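Local atomic coordinates of McyG protein (Microcystis aeruginosa PCC 7806, PDB entry 4R0M), a protein that probably activates phenylalanine or a related acid as its adenylate and passes it to a carrier domain during microcystin assembly. Residues A[80-85]-A[157-162]. Sequence-based numbering, arbitrary orientation.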
loop_
_atom_site.group_PDB
_atom_site.type_symbol
_atom_site.label_atom_id
_atom_site.label_comp_id
_atom_site.label_asym_id
_atom_site.label_seq_id
_atom_site.Cartn_x
_atom_site.Cartn_y
_atom_site.Cartn_z
ATOM N N ASN A 80 -2.420 -14.934 7.876
ATOM C CA ASN A 80 -3.530 -14.606 6.981
ATOM C C ASN A 80 -4.799 -15.431 7.210
ATOM O O ASN A 80 -5.907 -14.930 7.024
ATOM C CB ASN A 80 -3.079 -14.685 5.517
ATOM C CG ASN A 80 -2.113 -13.568 5.140
ATOM O OD1 ASN A 80 -1.793 -12.707 5.960
ATOM N ND2 ASN A 80 -1.653 -13.575 3.894
ATOM N N GLN A 81 -4.626 -16.685 7.630
ATOM C CA GLN A 81 -5.745 -17.581 7.939
ATOM C C GLN A 81 -6.522 -17.133 9.178
ATOM O O GLN A 81 -7.633 -17.610 9.426
ATOM C CB GLN A 81 -5.260 -19.022 8.135
ATOM C CG GLN A 81 -4.596 -19.651 6.917
ATOM C CD GLN A 81 -3.081 -19.498 6.918
ATOM O OE1 GLN A 81 -2.545 -18.385 6.851
ATOM N NE2 GLN A 81 -2.380 -20.626 6.987
ATOM N N ASP A 82 -5.927 -16.232 9.958
ATOM C CA ASP A 82 -6.562 -15.679 11.151
ATOM C C ASP A 82 -7.088 -14.269 10.914
ATOM O O ASP A 82 -8.106 -13.879 11.486
ATOM C CB ASP A 82 -5.578 -15.657 12.322
ATOM C CG ASP A 82 -5.369 -17.024 12.945
ATOM O OD1 ASP A 82 -6.032 -17.994 12.515
ATOM O OD2 ASP A 82 -4.537 -17.123 13.875
ATOM N N PHE A 83 -6.384 -13.510 10.077
ATOM C CA PHE A 83 -6.704 -12.103 9.837
ATOM C C PHE A 83 -8.052 -11.922 9.137
ATOM O O PHE A 83 -8.930 -11.227 9.647
ATOM C CB PHE A 83 -5.583 -11.429 9.034
ATOM C CG PHE A 83 -5.779 -9.952 8.822
ATOM C CD1 PHE A 83 -6.673 -9.478 7.860
ATOM C CD2 PHE A 83 -5.055 -9.030 9.568
ATOM C CE1 PHE A 83 -6.851 -8.119 7.661
ATOM C CE2 PHE A 83 -5.224 -7.669 9.369
ATOM C CZ PHE A 83 -6.123 -7.213 8.415
ATOM N N ILE A 84 -8.207 -12.549 7.973
ATOM C CA ILE A 84 -9.416 -12.393 7.157
ATOM C C ILE A 84 -10.704 -12.857 7.870
ATOM O O ILE A 84 -11.686 -12.113 7.894
ATOM C CB ILE A 84 -9.254 -13.032 5.756
ATOM C CG1 ILE A 84 -8.117 -12.335 4.992
ATOM C CG2 ILE A 84 -10.548 -12.934 4.963
ATOM C CD1 ILE A 84 -7.593 -13.095 3.791
ATOM N N PRO A 85 -10.702 -14.066 8.471
ATOM C CA PRO A 85 -11.893 -14.445 9.234
ATOM C C PRO A 85 -12.223 -13.495 10.389
ATOM O O PRO A 85 -13.400 -13.233 10.645
ATOM C CB PRO A 85 -11.541 -15.842 9.751
ATOM C CG PRO A 85 -10.606 -16.379 8.724
ATOM C CD PRO A 85 -9.761 -15.197 8.350
ATOM N N GLU A 157 -8.321 -18.490 20.304
ATOM C CA GLU A 157 -9.051 -18.539 21.568
ATOM C C GLU A 157 -10.516 -18.149 21.355
ATOM O O GLU A 157 -11.409 -18.703 21.998
ATOM C CB GLU A 157 -8.404 -17.643 22.626
ATOM C CG GLU A 157 -8.814 -17.999 24.050
ATOM C CD GLU A 157 -8.541 -16.892 25.054
ATOM O OE1 GLU A 157 -7.506 -16.202 24.934
ATOM O OE2 GLU A 157 -9.367 -16.716 25.977
ATOM N N LEU A 158 -10.750 -17.199 20.448
ATOM C CA LEU A 158 -12.106 -16.774 20.085
ATOM C C LEU A 158 -12.839 -17.860 19.304
ATOM O O LEU A 158 -14.066 -17.942 19.353
ATOM C CB LEU A 158 -12.078 -15.479 19.266
ATOM C CG LEU A 158 -11.504 -14.203 19.889
ATOM C CD1 LEU A 158 -11.232 -13.183 18.800
ATOM C CD2 LEU A 158 -12.424 -13.614 20.946
ATOM N N ARG A 159 -12.077 -18.682 18.587
ATOM C CA ARG A 159 -12.618 -19.823 17.852
ATOM C C ARG A 159 -13.098 -20.943 18.783
ATOM O O ARG A 159 -13.857 -21.819 18.367
ATOM C CB ARG A 159 -11.577 -20.374 16.871
ATOM C CG ARG A 159 -11.395 -19.548 15.608
ATOM C CD ARG A 159 -10.631 -20.328 14.551
ATOM N NE ARG A 159 -10.586 -19.621 13.272
ATOM C CZ ARG A 159 -9.506 -19.027 12.769
ATOM N NH1 ARG A 159 -8.355 -19.048 13.429
ATOM N NH2 ARG A 159 -9.575 -18.412 11.597
ATOM N N LYS A 160 -12.710 -20.865 20.030
ATOM C CA LYS A 160 -13.082 -21.833 21.010
ATOM C C LYS A 160 -14.377 -21.520 21.681
ATOM O O LYS A 160 -14.874 -22.310 22.439
ATOM C CB LYS A 160 -12.032 -21.876 22.086
ATOM C CG LYS A 160 -10.725 -22.462 21.667
ATOM C CD LYS A 160 -9.874 -22.617 22.889
ATOM C CE LYS A 160 -8.427 -22.846 22.537
ATOM N NZ LYS A 160 -8.183 -24.121 21.825
ATOM N N ALA A 161 -14.921 -20.355 21.411
ATOM C CA ALA A 161 -16.073 -19.897 22.132
ATOM C C ALA A 161 -17.250 -20.806 21.907
ATOM O O ALA A 161 -17.496 -21.306 20.798
ATOM C CB ALA A 161 -16.427 -18.484 21.753
ATOM N N PRO A 162 -17.896 -21.150 23.017
ATOM C CA PRO A 162 -19.057 -22.014 22.894
ATOM C C PRO A 162 -19.889 -21.106 22.056
ATOM O O PRO A 162 -20.096 -19.947 22.420
ATOM C CB PRO A 162 -19.598 -22.072 24.319
ATOM C CG PRO A 162 -19.203 -20.765 24.915
ATOM C CD PRO A 162 -17.878 -20.419 24.297
#
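Arg159 reaches the N-terminal turns of helix 80-93 with its guanidinium alone, meeting Gln81, Asp82 and Pro85, a compact case of one arginine serving several acceptors: a long side chain joins two backbone segments whose nearest CA atoms, those of Asp82 and Arg159, lie 9.9 Å apart. The packing is tight only at the guanidinium. Arg159 NH1 gives a short, nearly straight hydrogen bond of 2.7 Å to Asp82 OD1, part of a salt bridge; the oxygen lies in the guanidinium plane, yet the nitrogen comes from above the carboxylate, the two planes 49° apart. Arg159 NH2 donates a more bent bond, 3.0 Å long, to the backbone Gln81 O. Pro85 has no backbone N-H to offer that carbonyl, and the helix kinks there; the arginine probably supplies some of the missing bonding. Pro85 CG closes on the same edge, 3.7 Å from Arg159 NH2, which also pairs with Asp54 of helix 48-64. The far side is looser: Arg159 leaves a type I turn from Leu158 to Ala161, and its chain spans the gap by staying extended, CD anti to CA (chi2 -166°) and NE anti to CB (chi3 173°), while neighbouring Glu157 and Lys160 are solvent-exposed. Shortening Arg159 to an alanine would probably leave the buried Asp82 carboxylate without this charged mate and Gln81 O without this donor. Within the AMP-binding region, the contact ties the helix after strand 72-76 to the turn following strand 152-154, edge of the same parallel sheet. Set between the carboxylates of Asp82 and Asp54, the single positive charge probably offsets the repulsion between the two acids.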